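Local atomic coordinates of anopheles Plasmodium-responsive Leucine-rich repeat protein 1B (PDB entry 4XGO), a protein that probably takes part in the mosquito's response to Plasmodium through interaction with the related protein LRIM1, this chain holding its leucine-rich repeat domain. Residues A[327-332]-A[338-343]. Numbering follows the deposited sequence.
Sequences QHCKID and GLCCKE
Cys-329 and Cys-340 are joined by a disulfide in the C-terminal cap of the leucine-rich repeat solenoid, tying an irregular loop to strand 339-342. The SG atoms of Cys-329 and Cys-340 lie 2.1 Å apart, and the torsion about the S-S bond is -90°, the value expected of a relaxed disulfide. The two side chains leave their backbones toward each other, and a shared first torsion near -60° sets each SG opposite its own carbonyl carbon, beside the backbone N.

No direct hydrogen bond links the two segments, although their end-to-end directions differ by just 2°. The disulfide spans 5.6 Å between CA of Cys-329 and CA of Cys-340. Farther along, toward Asp-332, the segments are bridged by water. One water donates to Asp-332 O and accepts from Glu-343 N at 2.9 Å. Beside it, the extended chain of Lys-342 passes the same carbonyl, CG lying 3.5 Å from Asp-332 O.

Farther out, Asp-326 OD2 accepts a hydrogen bond from Cys-340 N, while Leu-335 touches both half-cystines. Cys-341, whose side chain leaves the opposite side of the strand, forms a second disulfide with Cys-307 on helix 307-316, so consecutive cysteines fasten the strand to loop and helix. At the exposed margin a second water donates to Asp-332 OD2 and accepts a weak bond from Lys-342 NZ at 3.2 Å.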
# COMPACT_ATOMS: atom_id res chain seq x y z
N GLN A 327 -28.42 -0.08 23.15
CA GLN A 327 -29.12 1.15 22.80
C GLN A 327 -30.62 0.94 22.83
O GLN A 327 -31.35 1.69 23.50
CB GLN A 327 -28.68 1.64 21.41
CG GLN A 327 -27.74 2.83 21.45
CD GLN A 327 -26.42 2.55 22.14
OE1 GLN A 327 -25.92 1.42 22.14
NE2 GLN A 327 -25.83 3.59 22.71
N HIS A 328 -31.07 -0.08 22.12
CA HIS A 328 -32.49 -0.41 22.00
C HIS A 328 -32.63 -1.90 22.26
O HIS A 328 -31.70 -2.65 22.00
CB HIS A 328 -32.99 -0.10 20.60
CG HIS A 328 -32.69 1.29 20.14
ND1 HIS A 328 -33.20 2.41 20.77
CD2 HIS A 328 -31.93 1.75 19.12
CE1 HIS A 328 -32.76 3.49 20.15
NE2 HIS A 328 -31.99 3.12 19.15
N CYS A 329 -33.77 -2.32 22.78
CA CYS A 329 -33.97 -3.72 23.15
C CYS A 329 -35.03 -4.32 22.28
O CYS A 329 -35.94 -3.62 21.82
CB CYS A 329 -34.43 -3.85 24.60
SG CYS A 329 -33.21 -3.19 25.76
N LYS A 330 -34.95 -5.63 22.09
CA LYS A 330 -35.99 -6.32 21.35
C LYS A 330 -37.23 -6.47 22.22
O LYS A 330 -37.23 -6.21 23.42
CB LYS A 330 -35.49 -7.66 20.80
CG LYS A 330 -35.31 -8.77 21.82
CD LYS A 330 -34.53 -9.92 21.18
CE LYS A 330 -34.59 -11.18 22.02
NZ LYS A 330 -33.72 -12.24 21.45
N ILE A 331 -38.33 -6.85 21.58
CA ILE A 331 -39.61 -6.96 22.26
C ILE A 331 -39.49 -7.80 23.54
O ILE A 331 -38.82 -8.85 23.55
CB ILE A 331 -40.69 -7.54 21.31
CG1 ILE A 331 -42.08 -7.35 21.89
CG2 ILE A 331 -40.38 -9.00 20.98
CD1 ILE A 331 -43.20 -7.58 20.88
N ASP A 332 -40.11 -7.30 24.61
CA ASP A 332 -40.16 -7.94 25.94
C ASP A 332 -38.86 -7.83 26.76
O ASP A 332 -38.80 -8.36 27.87
CB ASP A 332 -40.63 -9.39 25.88
CG ASP A 332 -42.04 -9.51 25.33
OD1 ASP A 332 -42.87 -8.61 25.60
OD2 ASP A 332 -42.32 -10.50 24.64
N GLY A 338 -28.49 0.17 31.57
CA GLY A 338 -28.03 0.31 30.20
C GLY A 338 -27.94 -0.97 29.38
O GLY A 338 -27.50 -0.91 28.23
N LEU A 339 -28.34 -2.10 29.95
CA LEU A 339 -28.23 -3.41 29.26
C LEU A 339 -29.59 -4.09 29.17
O LEU A 339 -30.36 -4.10 30.14
CB LEU A 339 -27.25 -4.31 30.02
CG LEU A 339 -25.79 -3.86 29.92
CD1 LEU A 339 -25.00 -4.38 31.11
CD2 LEU A 339 -25.16 -4.29 28.61
N CYS A 340 -29.90 -4.69 28.02
CA CYS A 340 -31.22 -5.29 27.81
C CYS A 340 -31.39 -6.58 28.60
O CYS A 340 -30.48 -7.41 28.64
CB CYS A 340 -31.45 -5.62 26.34
SG CYS A 340 -31.45 -4.15 25.32
N CYS A 341 -32.56 -6.76 29.20
CA CYS A 341 -32.86 -8.01 29.85
C CYS A 341 -34.35 -8.25 29.90
O CYS A 341 -35.15 -7.31 29.84
CB CYS A 341 -32.25 -8.07 31.26
SG CYS A 341 -33.02 -6.92 32.44
N LYS A 342 -34.71 -9.52 30.03
CA LYS A 342 -36.11 -9.94 30.10
C LYS A 342 -36.41 -10.47 31.48
O LYS A 342 -35.63 -11.23 32.04
CB LYS A 342 -36.36 -11.03 29.06
CG LYS A 342 -37.78 -11.56 28.98
CD LYS A 342 -37.86 -12.64 27.92
CE LYS A 342 -39.27 -13.16 27.74
NZ LYS A 342 -39.21 -14.47 27.02
N GLU A 343 -37.55 -10.05 32.04
CA GLU A 343 -37.95 -10.47 33.37
C GLU A 343 -38.54 -11.87 33.29
O GLU A 343 -39.10 -12.26 32.28
CB GLU A 343 -39.00 -9.49 33.94
CG GLU A 343 -38.52 -8.05 34.05
CD GLU A 343 -37.61 -7.80 35.24
OE1 GLU A 343 -37.29 -8.75 35.98
OE2 GLU A 343 -37.20 -6.64 35.44
O HOH W 1 -39.21 -8.23 30.52
O HOH W 2 -40.85 -12.96 24.72